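PDB 3LD3: inorganic pyrophosphatase from Anaplasma phagocytophilum, which probably catalyses the magnesium-dependent hydrolysis of inorganic pyrophosphate to two phosphate ions, working as a homohexamer. Local coordinates for residues P49-F54 with C75-I80; D89-L94 with K184-S189; L115-E120 with D124-A129; S155-F160 with G175-A180; F162-K165 with F171-V174. All coordinates share one frame; numbering follows the deposited sequence.

Contact 1 (P49-F54 with C75-I80); sequences PVKYEF and CNYGFI. With PO4 (phosphate ion), chain C.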
# COMPACT_ATOMS: atom_id res chain seq x y z
N PRO A 49 8.95 1.16 9.62
CA PRO A 49 9.89 0.69 10.61
C PRO A 49 9.24 0.23 11.94
O PRO A 49 9.61 0.73 13.03
CB PRO A 49 10.84 1.88 10.73
CG PRO A 49 10.03 3.03 10.48
CD PRO A 49 9.14 2.59 9.33
N VAL A 50 8.27 -0.68 11.86
CA VAL A 50 7.69 -1.30 13.04
C VAL A 50 8.46 -2.60 13.29
O VAL A 50 8.38 -3.53 12.49
CB VAL A 50 6.19 -1.59 12.89
CG1 VAL A 50 5.59 -2.12 14.19
CG2 VAL A 50 5.41 -0.31 12.42
N LYS A 51 9.18 -2.68 14.40
CA LYS A 51 10.02 -3.86 14.67
C LYS A 51 9.24 -4.81 15.57
O LYS A 51 9.19 -4.65 16.80
CB LYS A 51 11.35 -3.50 15.33
CG LYS A 51 12.24 -4.74 15.29
CD LYS A 51 13.25 -4.85 16.31
CE LYS A 51 14.28 -5.90 15.90
NZ LYS A 51 14.00 -7.26 16.40
N TYR A 52 8.61 -5.80 14.96
CA TYR A 52 7.94 -6.83 15.71
C TYR A 52 8.95 -7.89 16.16
O TYR A 52 10.02 -8.06 15.55
CB TYR A 52 6.87 -7.53 14.86
CG TYR A 52 5.82 -6.63 14.25
CD1 TYR A 52 4.73 -6.21 15.00
CD2 TYR A 52 5.91 -6.22 12.89
CE1 TYR A 52 3.76 -5.36 14.46
CE2 TYR A 52 4.93 -5.40 12.34
CZ TYR A 52 3.86 -4.99 13.12
OH TYR A 52 2.87 -4.18 12.62
N GLU A 53 8.57 -8.58 17.23
CA GLU A 53 9.32 -9.70 17.76
C GLU A 53 8.38 -10.70 18.38
O GLU A 53 7.52 -10.33 19.16
CB GLU A 53 10.28 -9.24 18.85
CG GLU A 53 11.35 -8.27 18.35
CD GLU A 53 12.48 -7.99 19.38
OE1 GLU A 53 13.42 -7.23 19.03
OE2 GLU A 53 12.39 -8.52 20.52
N PHE A 54 8.61 -11.98 18.12
CA PHE A 54 7.86 -13.02 18.81
C PHE A 54 8.36 -13.26 20.22
O PHE A 54 9.57 -13.22 20.48
CB PHE A 54 7.91 -14.34 18.02
CG PHE A 54 6.89 -14.41 16.97
CD1 PHE A 54 5.57 -14.66 17.30
CD2 PHE A 54 7.21 -14.11 15.65
CE1 PHE A 54 4.58 -14.68 16.34
CE2 PHE A 54 6.23 -14.14 14.67
CZ PHE A 54 4.91 -14.42 15.01
N CYS A 75 15.55 -6.58 3.82
CA CYS A 75 15.07 -7.92 3.48
C CYS A 75 13.98 -8.21 4.51
O CYS A 75 13.87 -7.51 5.52
CB CYS A 75 16.16 -8.99 3.62
SG CYS A 75 17.64 -8.70 2.72
N ASN A 76 13.20 -9.25 4.27
CA ASN A 76 12.41 -9.83 5.33
C ASN A 76 13.36 -10.25 6.44
O ASN A 76 14.51 -10.65 6.18
CB ASN A 76 11.63 -11.03 4.80
CG ASN A 76 10.77 -10.66 3.64
OD1 ASN A 76 9.76 -9.97 3.81
ND2 ASN A 76 11.17 -11.06 2.44
N TYR A 77 12.92 -10.10 7.67
CA TYR A 77 13.74 -10.40 8.82
C TYR A 77 13.03 -11.28 9.84
O TYR A 77 11.90 -11.02 10.24
CB TYR A 77 14.18 -9.10 9.47
CG TYR A 77 15.10 -9.21 10.65
CD1 TYR A 77 16.45 -9.45 10.45
CD2 TYR A 77 14.64 -9.03 11.94
CE1 TYR A 77 17.32 -9.51 11.53
CE2 TYR A 77 15.49 -9.11 13.03
CZ TYR A 77 16.84 -9.34 12.81
OH TYR A 77 17.71 -9.42 13.88
N GLY A 78 13.71 -12.33 10.28
CA GLY A 78 13.16 -13.17 11.30
C GLY A 78 14.20 -14.08 11.89
O GLY A 78 15.40 -13.74 11.90
N PHE A 79 13.74 -15.19 12.42
CA PHE A 79 14.60 -16.12 13.15
C PHE A 79 14.37 -17.60 12.85
O PHE A 79 13.29 -18.01 12.42
CB PHE A 79 14.47 -15.89 14.67
CG PHE A 79 13.16 -16.36 15.23
CD1 PHE A 79 13.04 -17.61 15.81
CD2 PHE A 79 12.03 -15.55 15.15
CE1 PHE A 79 11.83 -18.06 16.31
CE2 PHE A 79 10.80 -16.01 15.64
CZ PHE A 79 10.69 -17.25 16.22
N ILE A 80 15.41 -18.40 13.06
CA ILE A 80 15.31 -19.85 12.92
C ILE A 80 14.83 -20.45 14.23
O ILE A 80 15.52 -20.33 15.27
CB ILE A 80 16.66 -20.51 12.52
CG1 ILE A 80 17.29 -19.84 11.29
CG2 ILE A 80 16.44 -21.99 12.27
CD1 ILE A 80 18.72 -20.33 10.96
P PO4 C . 17.63 -5.93 17.48
O1 PO4 C . 19.01 -6.03 18.09
O2 PO4 C . 16.63 -5.40 18.49
O3 PO4 C . 17.64 -4.97 16.31
O4 PO4 C . 17.23 -7.32 16.99
O HOH W 1 16.46 -9.31 16.37

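Contact 2 (D89-L94 with K184-S189); sequences DPVDVL and KELIRS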
# COMPACT_ATOMS: atom_id res chain seq x y z
N ASP A 89 20.16 -15.94 21.90
CA ASP A 89 18.92 -15.85 21.14
C ASP A 89 18.96 -16.77 19.92
O ASP A 89 20.01 -17.21 19.51
CB ASP A 89 18.74 -14.43 20.68
CG ASP A 89 18.42 -13.48 21.84
OD1 ASP A 89 17.94 -13.95 22.91
OD2 ASP A 89 18.64 -12.26 21.65
N PRO A 90 17.80 -17.04 19.31
CA PRO A 90 17.83 -17.76 18.05
C PRO A 90 18.58 -17.00 16.95
O PRO A 90 18.78 -15.79 17.03
CB PRO A 90 16.34 -17.94 17.71
CG PRO A 90 15.61 -17.59 18.96
CD PRO A 90 16.44 -16.62 19.68
N VAL A 91 19.05 -17.73 15.94
CA VAL A 91 19.77 -17.15 14.83
C VAL A 91 18.84 -16.24 14.02
O VAL A 91 17.72 -16.63 13.69
CB VAL A 91 20.27 -18.25 13.87
CG1 VAL A 91 20.94 -17.63 12.62
CG2 VAL A 91 21.24 -19.23 14.60
N ASP A 92 19.30 -15.01 13.78
CA ASP A 92 18.57 -14.03 13.00
C ASP A 92 18.93 -14.19 11.53
O ASP A 92 20.10 -14.38 11.17
CB ASP A 92 18.92 -12.63 13.46
CG ASP A 92 18.47 -12.38 14.89
OD1 ASP A 92 17.37 -12.84 15.26
OD2 ASP A 92 19.24 -11.72 15.63
N VAL A 93 17.91 -14.09 10.67
CA VAL A 93 18.07 -14.23 9.24
C VAL A 93 17.38 -13.10 8.48
O VAL A 93 16.19 -12.80 8.72
CB VAL A 93 17.50 -15.59 8.75
CG1 VAL A 93 17.84 -15.85 7.25
CG2 VAL A 93 18.03 -16.75 9.62
N LEU A 94 18.11 -12.55 7.52
CA LEU A 94 17.60 -11.68 6.49
C LEU A 94 17.24 -12.54 5.28
O LEU A 94 18.09 -13.21 4.68
CB LEU A 94 18.67 -10.66 6.08
CG LEU A 94 19.04 -9.63 7.18
CD1 LEU A 94 20.54 -9.18 7.04
CD2 LEU A 94 18.09 -8.49 7.14
N LYS A 184 26.28 -21.73 7.12
CA LYS A 184 25.77 -23.04 7.48
C LYS A 184 26.43 -23.60 8.75
O LYS A 184 25.76 -24.23 9.56
CB LYS A 184 25.84 -24.03 6.27
CG LYS A 184 24.92 -23.57 5.14
CD LYS A 184 24.80 -24.51 3.94
CE LYS A 184 25.91 -24.40 3.03
NZ LYS A 184 25.89 -25.31 1.80
N GLU A 185 27.74 -23.39 8.95
CA GLU A 185 28.40 -23.91 10.14
C GLU A 185 27.93 -23.15 11.39
O GLU A 185 27.76 -23.76 12.45
CB GLU A 185 29.93 -23.89 9.97
CG GLU A 185 30.70 -24.50 11.13
CD GLU A 185 30.59 -26.00 11.24
OE1 GLU A 185 30.10 -26.67 10.29
OE2 GLU A 185 31.02 -26.51 12.30
N LEU A 186 27.70 -21.86 11.25
CA LEU A 186 27.12 -21.06 12.35
C LEU A 186 25.76 -21.62 12.80
O LEU A 186 25.46 -21.76 14.01
CB LEU A 186 26.99 -19.60 11.92
CG LEU A 186 26.44 -18.57 12.91
CD1 LEU A 186 27.11 -17.20 12.74
CD2 LEU A 186 24.92 -18.45 12.76
N ILE A 187 24.92 -21.90 11.81
CA ILE A 187 23.60 -22.51 12.05
C ILE A 187 23.72 -23.88 12.71
O ILE A 187 23.04 -24.18 13.70
CB ILE A 187 22.78 -22.55 10.73
CG1 ILE A 187 22.47 -21.12 10.25
CG2 ILE A 187 21.48 -23.36 10.91
CD1 ILE A 187 22.00 -21.06 8.83
N ARG A 188 24.63 -24.72 12.20
CA ARG A 188 24.89 -26.03 12.80
C ARG A 188 25.19 -25.89 14.30
O ARG A 188 24.60 -26.60 15.12
CB ARG A 188 26.07 -26.72 12.09
CG ARG A 188 26.88 -27.64 12.99
CD ARG A 188 28.14 -28.12 12.30
NE ARG A 188 28.86 -29.06 13.14
CZ ARG A 188 28.57 -30.35 13.21
NH1 ARG A 188 27.53 -30.82 12.52
NH2 ARG A 188 29.27 -31.15 14.00
N SER A 189 26.12 -25.00 14.63
CA SER A 189 26.50 -24.71 16.02
C SER A 189 25.32 -24.29 16.88
O SER A 189 25.20 -24.74 18.02
CB SER A 189 27.56 -23.62 16.09
OG SER A 189 28.77 -24.16 15.64

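Contact 3 (L115-E120 with D124-A129); sequences LMMNDE and DAKVLA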
# COMPACT_ATOMS: atom_id res chain seq x y z
N LEU A 115 26.70 -11.92 7.78
CA LEU A 115 27.38 -10.69 8.09
C LEU A 115 27.73 -10.74 9.55
O LEU A 115 26.84 -10.78 10.42
CB LEU A 115 26.51 -9.47 7.78
CG LEU A 115 27.13 -8.10 7.98
CD1 LEU A 115 28.42 -7.93 7.15
CD2 LEU A 115 26.06 -7.00 7.65
N MET A 116 29.02 -10.75 9.86
CA MET A 116 29.45 -10.73 11.25
C MET A 116 29.34 -9.33 11.83
O MET A 116 29.66 -8.33 11.19
CB MET A 116 30.90 -11.24 11.39
CG MET A 116 31.18 -12.56 10.74
SD MET A 116 30.03 -13.90 11.11
CE MET A 116 30.23 -14.16 12.88
N MET A 117 28.90 -9.25 13.07
CA MET A 117 28.83 -8.00 13.77
C MET A 117 28.74 -8.27 15.25
O MET A 117 28.28 -9.33 15.68
CB MET A 117 27.61 -7.18 13.31
CG MET A 117 26.29 -7.74 13.70
SD MET A 117 24.94 -6.84 12.86
CE MET A 117 25.33 -7.15 11.15
N ASN A 118 29.23 -7.29 16.01
CA ASN A 118 29.16 -7.28 17.46
C ASN A 118 28.31 -6.10 17.89
O ASN A 118 28.47 -5.00 17.35
CB ASN A 118 30.55 -7.14 18.07
CG ASN A 118 31.41 -8.35 17.81
OD1 ASN A 118 32.62 -8.21 17.60
ND2 ASN A 118 30.81 -9.54 17.81
N ASP A 119 27.42 -6.31 18.84
CA ASP A 119 26.58 -5.22 19.35
C ASP A 119 26.44 -5.28 20.87
O ASP A 119 27.24 -5.95 21.54
CB ASP A 119 25.23 -5.22 18.62
CG ASP A 119 24.37 -6.43 18.94
OD1 ASP A 119 23.26 -6.51 18.38
OD2 ASP A 119 24.78 -7.28 19.74
N GLU A 120 25.45 -4.56 21.42
CA GLU A 120 25.23 -4.51 22.86
C GLU A 120 24.87 -5.88 23.47
O GLU A 120 25.03 -6.08 24.68
CB GLU A 120 24.17 -3.45 23.22
CG GLU A 120 22.72 -3.77 22.79
CD GLU A 120 22.40 -3.46 21.31
OE1 GLU A 120 23.27 -2.94 20.56
OE2 GLU A 120 21.26 -3.74 20.89
N ASP A 124 26.46 -10.96 17.25
CA ASP A 124 25.09 -10.87 16.73
C ASP A 124 25.04 -10.95 15.21
O ASP A 124 24.40 -10.12 14.54
CB ASP A 124 24.41 -9.58 17.23
CG ASP A 124 22.88 -9.66 17.20
OD1 ASP A 124 22.30 -10.75 16.95
OD2 ASP A 124 22.24 -8.62 17.44
N ALA A 125 25.68 -11.99 14.67
CA ALA A 125 25.75 -12.19 13.24
C ALA A 125 24.37 -12.26 12.61
O ALA A 125 23.43 -12.72 13.25
CB ALA A 125 26.53 -13.47 12.92
N LYS A 126 24.28 -11.83 11.37
CA LYS A 126 23.02 -11.86 10.61
C LYS A 126 23.21 -12.74 9.39
O LYS A 126 23.99 -12.42 8.52
CB LYS A 126 22.61 -10.46 10.19
CG LYS A 126 22.40 -9.47 11.36
CD LYS A 126 21.41 -9.98 12.43
CE LYS A 126 21.34 -8.93 13.57
NZ LYS A 126 20.70 -9.41 14.79
N VAL A 127 22.51 -13.87 9.34
CA VAL A 127 22.56 -14.75 8.19
C VAL A 127 21.74 -14.10 7.07
O VAL A 127 20.69 -13.50 7.33
CB VAL A 127 21.99 -16.13 8.56
CG1 VAL A 127 21.82 -17.07 7.32
CG2 VAL A 127 22.86 -16.81 9.60
N LEU A 128 22.24 -14.18 5.85
CA LEU A 128 21.54 -13.80 4.64
C LEU A 128 21.10 -15.03 3.86
O LEU A 128 21.88 -15.94 3.64
CB LEU A 128 22.41 -12.93 3.74
CG LEU A 128 21.79 -12.39 2.45
CD1 LEU A 128 20.59 -11.43 2.73
CD2 LEU A 128 22.83 -11.66 1.52
N ALA A 129 19.82 -15.07 3.48
CA ALA A 129 19.24 -16.23 2.81
C ALA A 129 18.33 -15.81 1.64
O ALA A 129 17.86 -14.66 1.57
CB ALA A 129 18.47 -17.12 3.81

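Contact 4 (S155-F160 with G175-A180); sequences SISHFF and GCWQDA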
# COMPACT_ATOMS: atom_id res chain seq x y z
N SER A 155 24.28 -1.91 1.47
CA SER A 155 23.08 -1.37 2.13
C SER A 155 22.76 -2.14 3.41
O SER A 155 22.34 -1.55 4.42
CB SER A 155 21.84 -1.35 1.19
OG SER A 155 21.16 -2.61 1.13
N ILE A 156 22.98 -3.46 3.40
CA ILE A 156 22.75 -4.24 4.62
C ILE A 156 23.74 -3.87 5.70
O ILE A 156 23.34 -3.64 6.85
CB ILE A 156 22.78 -5.76 4.34
CG1 ILE A 156 21.65 -6.14 3.39
CG2 ILE A 156 22.71 -6.54 5.63
CD1 ILE A 156 21.74 -7.63 2.91
N SER A 157 25.04 -3.81 5.36
CA SER A 157 26.07 -3.39 6.31
C SER A 157 25.76 -1.99 6.86
O SER A 157 25.86 -1.74 8.06
CB SER A 157 27.46 -3.37 5.66
OG SER A 157 27.87 -4.64 5.17
N HIS A 158 25.38 -1.09 5.96
CA HIS A 158 25.02 0.28 6.33
C HIS A 158 23.82 0.31 7.31
O HIS A 158 23.83 1.03 8.33
CB HIS A 158 24.77 1.07 5.03
CG HIS A 158 24.34 2.48 5.24
ND1 HIS A 158 23.06 2.81 5.62
CD2 HIS A 158 25.02 3.65 5.13
CE1 HIS A 158 22.96 4.12 5.72
NE2 HIS A 158 24.15 4.66 5.46
N PHE A 159 22.80 -0.48 7.01
CA PHE A 159 21.63 -0.57 7.87
C PHE A 159 22.02 -0.91 9.32
O PHE A 159 21.59 -0.26 10.25
CB PHE A 159 20.60 -1.56 7.30
CG PHE A 159 19.38 -1.75 8.18
CD1 PHE A 159 18.31 -0.86 8.10
CD2 PHE A 159 19.33 -2.77 9.12
CE1 PHE A 159 17.18 -1.00 8.95
CE2 PHE A 159 18.22 -2.91 9.96
CZ PHE A 159 17.14 -2.04 9.87
N PHE A 160 22.78 -1.98 9.51
CA PHE A 160 23.11 -2.40 10.86
C PHE A 160 24.10 -1.43 11.51
O PHE A 160 24.05 -1.23 12.73
CB PHE A 160 23.59 -3.86 10.86
CG PHE A 160 22.46 -4.83 10.65
CD1 PHE A 160 21.52 -5.01 11.66
CD2 PHE A 160 22.25 -5.42 9.42
CE1 PHE A 160 20.42 -5.84 11.46
CE2 PHE A 160 21.17 -6.26 9.23
CZ PHE A 160 20.27 -6.48 10.25
N GLY A 175 31.32 -6.17 10.98
CA GLY A 175 32.50 -6.82 10.42
C GLY A 175 32.37 -7.15 8.95
O GLY A 175 31.82 -6.38 8.17
N CYS A 176 32.85 -8.32 8.55
CA CYS A 176 32.86 -8.69 7.15
C CYS A 176 31.80 -9.74 6.85
O CYS A 176 31.30 -10.39 7.76
CB CYS A 176 34.22 -9.23 6.78
SG CYS A 176 35.47 -7.96 6.94
N TRP A 177 31.50 -9.88 5.57
CA TRP A 177 30.67 -10.97 5.07
C TRP A 177 31.49 -12.26 5.06
O TRP A 177 32.71 -12.24 4.74
CB TRP A 177 30.21 -10.66 3.65
CG TRP A 177 29.14 -9.61 3.60
CD1 TRP A 177 29.28 -8.29 3.32
CD2 TRP A 177 27.74 -9.84 3.78
NE1 TRP A 177 28.06 -7.66 3.35
CE2 TRP A 177 27.09 -8.59 3.63
CE3 TRP A 177 26.98 -10.97 4.06
CZ2 TRP A 177 25.73 -8.44 3.77
CZ3 TRP A 177 25.60 -10.82 4.20
CH2 TRP A 177 25.00 -9.56 4.03
N GLN A 178 30.86 -13.37 5.40
CA GLN A 178 31.41 -14.71 5.18
C GLN A 178 30.45 -15.51 4.33
O GLN A 178 29.26 -15.15 4.22
CB GLN A 178 31.67 -15.40 6.50
CG GLN A 178 32.57 -14.54 7.41
CD GLN A 178 32.97 -15.24 8.68
OE1 GLN A 178 32.31 -16.19 9.13
NE2 GLN A 178 34.04 -14.76 9.29
N ASP A 179 30.97 -16.58 3.74
CA ASP A 179 30.30 -17.27 2.63
C ASP A 179 29.20 -18.21 3.14
O ASP A 179 28.97 -18.35 4.35
CB ASP A 179 31.32 -18.00 1.73
CG ASP A 179 32.11 -19.08 2.45
OD1 ASP A 179 31.74 -19.49 3.58
OD2 ASP A 179 33.11 -19.56 1.85
N ALA A 180 28.50 -18.84 2.21
CA ALA A 180 27.40 -19.74 2.57
C ALA A 180 27.84 -20.88 3.50
O ALA A 180 27.14 -21.23 4.46
CB ALA A 180 26.73 -20.29 1.31
O HOH W 2 29.02 -4.88 2.84
O HOH W 3 30.60 -4.92 6.16

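Contact 5 (F162-K165 with F171-V174); sequences FYKK and FVSV. With PO4 (phosphate ion), chain C.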
# COMPACT_ATOMS: atom_id res chain seq x y z
N PHE A 162 24.00 1.81 11.26
CA PHE A 162 23.43 3.13 11.56
C PHE A 162 22.02 3.14 12.15
O PHE A 162 21.59 4.16 12.73
CB PHE A 162 23.52 4.05 10.33
CG PHE A 162 24.93 4.28 9.86
CD1 PHE A 162 25.87 4.89 10.70
CD2 PHE A 162 25.36 3.88 8.60
CE1 PHE A 162 27.17 5.07 10.29
CE2 PHE A 162 26.67 4.06 8.17
CZ PHE A 162 27.58 4.65 9.02
N TYR A 163 21.29 2.04 12.04
CA TYR A 163 19.89 2.05 12.48
C TYR A 163 19.66 2.24 13.96
O TYR A 163 18.57 2.66 14.36
CB TYR A 163 19.11 0.83 11.99
CG TYR A 163 19.23 -0.46 12.75
CD1 TYR A 163 18.09 -1.15 13.15
CD2 TYR A 163 20.46 -1.00 13.07
CE1 TYR A 163 18.20 -2.40 13.80
CE2 TYR A 163 20.57 -2.22 13.73
CZ TYR A 163 19.43 -2.91 14.08
OH TYR A 163 19.54 -4.15 14.69
N LYS A 164 20.69 1.93 14.76
CA LYS A 164 20.63 2.08 16.21
C LYS A 164 21.36 3.33 16.72
O LYS A 164 21.46 3.52 17.93
CB LYS A 164 21.23 0.85 16.90
CG LYS A 164 20.29 -0.34 16.97
CD LYS A 164 21.04 -1.61 17.41
CE LYS A 164 20.08 -2.71 17.81
NZ LYS A 164 20.78 -3.98 18.15
N LYS A 165 21.81 4.22 15.83
CA LYS A 165 22.61 5.37 16.24
C LYS A 165 21.90 6.31 17.19
O LYS A 165 22.55 7.04 17.94
CB LYS A 165 23.09 6.16 15.02
CG LYS A 165 24.29 5.57 14.35
CD LYS A 165 25.59 5.84 15.11
CE LYS A 165 26.69 4.98 14.56
NZ LYS A 165 28.02 5.22 15.22
N PHE A 171 24.83 -0.18 20.32
CA PHE A 171 25.91 0.10 19.39
C PHE A 171 26.08 -1.14 18.54
O PHE A 171 25.77 -2.25 19.00
CB PHE A 171 27.23 0.42 20.11
CG PHE A 171 27.78 -0.72 20.89
CD1 PHE A 171 28.63 -1.64 20.29
CD2 PHE A 171 27.42 -0.89 22.22
CE1 PHE A 171 29.13 -2.72 21.00
CE2 PHE A 171 27.91 -1.97 22.95
CZ PHE A 171 28.77 -2.88 22.34
N VAL A 172 26.56 -0.94 17.33
CA VAL A 172 26.87 -2.02 16.42
C VAL A 172 28.21 -1.77 15.73
O VAL A 172 28.46 -0.70 15.18
CB VAL A 172 25.80 -2.18 15.36
CG1 VAL A 172 26.08 -3.43 14.51
CG2 VAL A 172 24.40 -2.26 16.01
N SER A 173 29.09 -2.75 15.81
CA SER A 173 30.33 -2.70 15.05
C SER A 173 30.24 -3.83 14.04
O SER A 173 30.26 -5.00 14.39
CB SER A 173 31.55 -2.82 15.96
OG SER A 173 32.75 -2.89 15.20
N VAL A 174 30.09 -3.44 12.78
CA VAL A 174 29.85 -4.38 11.70
C VAL A 174 31.19 -4.84 11.14
O VAL A 174 32.05 -4.00 10.87
CB VAL A 174 28.98 -3.76 10.59
CG1 VAL A 174 28.83 -4.74 9.39
CG2 VAL A 174 27.59 -3.42 11.17
P PO4 C . 17.63 -5.93 17.48
O1 PO4 C . 19.01 -6.03 18.09
O2 PO4 C . 16.63 -5.40 18.49
O3 PO4 C . 17.64 -4.97 16.31
O4 PO4 C . 17.23 -7.32 16.99

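Contact 1 (P49-F54 with C75-I80)
Lys51 and Tyr77 meet chiefly through a water and beside a phosphate ion. Lys51 NZ donates to the water at 3.2 Å, and the same water lies 2.8 Å from Tyr77 OH, at the edge of the phenol ring and in its plane. The ammonium also nears the ring directly, Lys51 NZ to Tyr77 CE2 at 4.1 Å, but it does so at the rim and close to the plane, which is not cation-pi geometry. The lysine runs extended until its last torsion (chi4 -93°), where a bend directs NZ to three partners: the water, Glu53 and the phosphate. Lys51 NZ forms a salt bridge with Glu53 OE1, 2.7 Å away on the anti side of the carboxylate and 26° out of its plane; the bond to phosphate O4 is weak. Tyr77 OH has a second partner in Lys126 NZ. Farther along, Phe54 and Phe79 cross at about a right angle, with Phe54 CD2 at the edge of the Phe79 ring, 4.1 Å from Phe79 CE2. The CA atoms of Lys51 and Tyr77 are 9.5 Å apart, too far for strand pairing: residues 50-54 pair with 61-66, whereas 76-79 belong to the main sheet. With Arg65, Lys121, Tyr163 and Lys164 also bonded to the phosphate, the grouping is consistent with the substrate pocket of a family I pyrophosphatase.

Contact 2 (D89-L94 with K184-S189)
Val91 directs its side chain at the helix 184-189, where Leu186 and Ile187 receive it on consecutive positions. The principal meeting is with Leu186: Leu186 CD2 lies 4.1 Å from Val91 CG1 and 4.2 Å from Val91 CG2, so one methyl rests against both branches of the valine. The two side chains cross obliquely. Val91 presents the pair in this way because CG1 is anti to its own backbone N (chi1 175°) while CG2 lies beside that N, and both branches reach the leucine. On the helix, Leu186 holds CG anti to its backbone N (chi1 -179°), which extends it from the helix toward the valine; CD2 is the branch that does the touching. Ile187 has a different attitude. It leaves the helix across the line to the valine, and Ile187 CG1 is 4.5 Å from Val91 CG1, a looser distance. The backbones are nonetheless nearest here, with the CA atoms of Val91 and Ile187 7.2 Å apart. All the touching atoms are carbon, as expected of hydrophobic packing between a helix and the chain around Val91. The next residue, Asp92, sends its carboxylate elsewhere, to a salt bridge with Lys126, and is a predicted magnesium ligand. Around the contact, Val91 also packs on Ile80 and on Val127 of strand 122-131, and Leu186 on Ala125, which places helix 180-195 against strand 92-95 and its parallel neighbour 122-131.

Contact 3 (L115-E120 with D124-A129)
Leu115 and Lys126 form a hydrogen-bonded antiparallel pair in the beta hairpin of strands 106-119 and 122-131. Leu115 N donates to Lys126 O at 2.9 Å and 172°, and Lys126 N returns a bond of 2.9 Å to Leu115 O. Nearer the turn, Asp124 N donates to Met117 O, also at 2.9 Å. Beside this ladder, Met116 curls back through two bends to bring Met116 CE within 3.8 Å of Ala125 CB. Met117 takes chi1 69°, with CG between the backbone N and the carbonyl carbon; Met117 CE then lies 3.7 Å from Lys126 CG, the two chains crossing at about a right angle. Met117 CG is also 3.2 Å from Asp124 O, a buried carbonyl without a polar partner in the model. The hairpin here carries part of the predicted magnesium site, through Asp124. The Asp119 side chain runs obliquely to that of Asp124, Asp119 OD1 to Asp124 OD2 at 2.5 Å, with the carboxylate planes 51° apart, and Asp119 OD2 accepts from Lys121 N. The other oxygen, Asp124 OD1, receives a weak bond from Lys126 NZ at 3.0 Å, within a salt bridge, though the stronger acid partner of this lysine is Asp92.

Contact 4 (S155-F160 with G175-A180)
Ile156 meets the six-membered ring of Trp177 at its rim: Ile156 CD1 is 4.0 Å from Trp177 CH2, near the indole plane, and Ile156 CG2 is 4.0 Å from Trp177 CZ2. The two side chains cross at about a right angle, the isoleucine presenting both its branches to the indole. On the pyrrole side, Ser157 OG stands 3.5 Å from Trp177 NE1, and a water joins them, accepting from Trp177 NE1 at 3.0 Å in the plane of the indole and lying 2.6 Å from Ser157 OG. A second water is 2.9 Å from Ser157 OG and donates to Gly175 O at 2.8 Å. Ser157 has two conformers, so these bridges hold for one of them. In the next shell, the indole meets the ring of Tyr145, their planes about 15° apart, and its side chain also packs on Leu115 and Leu128, which would restrict its rotation. Ile156 also touches Leu94 and Leu128, and Ser157 OG has a weak bond to Leu153 O one turn earlier. Asp179 is the N-cap of helix 180-195, and Asp179 OD1 accepts from Ser182 N. The closest CA atoms, of Ser157 and Gly175, are 8.4 Å apart, so side chains and waters span the gap. This is helix-on-sheet packing, helix 150-162 lying against the curved sheet of the family I pyrophosphatase fold.

Contact 5 (F162-K165 with F171-V174)
The Tyr163 ring has Lys164 CG over one face, 3.8 Å above the plane and offset toward the rim, while phosphate O3 sits at its edge near the plane. Val172 CG2 comes to Tyr163 CE2 obliquely at 4.5 Å, a loose touch. Outside the two segments the ring stacks with Phe159 and meets Phe160 edge-to-face. Tyr163 carries CG between the backbone N and the carbonyl carbon (chi1 82°), which leads the ring back alongside Lys164 and delivers Tyr163 OH to phosphate O3, a donated bond of 2.6 Å. Lys164 keeps an extended chain beyond CG, and its methylenes pass Val172 at about a right angle, Lys164 CD to Val172 CG2 at 3.7 Å. Past this apolar contact, Lys164 NZ donates to phosphate O1 at 2.7 Å and also forms a salt bridge with Glu120. A type I beta turn from Phe162 to Lys165, closed by Lys165 N to Phe162 O at 3.1 Å, places Tyr163 and Lys164 at its two central positions, and both side chains reach the ion. Val172 itself packs on Met117 and Asp119 of strand 106-119. Arg65 and Lys121 also bond the ion, and Lys51 does so weakly. The loop between helix 150-162 and strand 172-179 thus contributes Tyr163, a predicted substrate ligand, to a pocket of phenol, ammonium and guanidinium groups that binds the anion.

Overall arrangement
Contacts 1 and 5 share one phosphate ion, their centres about 17 Å apart, and each combines polar bonds to the ion with a small apolar touch. Contact 3 is a hairpin in the main sheet that carries acids near this pocket and is linked by polar bonds to contacts 1 and 5. Contacts 2 and 4 are helix-to-sheet packing without phosphate; contact 2 is wholly carbon, whereas contact 4 includes waters. Contacts 2, 3 and 5 are buried, contacts 1 and 4 partly buried. Contacts 4 and 5 both use strand 172-179, which pairs with strand 106-119 of contact 3. Contacts 1, 4 and 5 touch other subunits; contacts 2 and 3 do not.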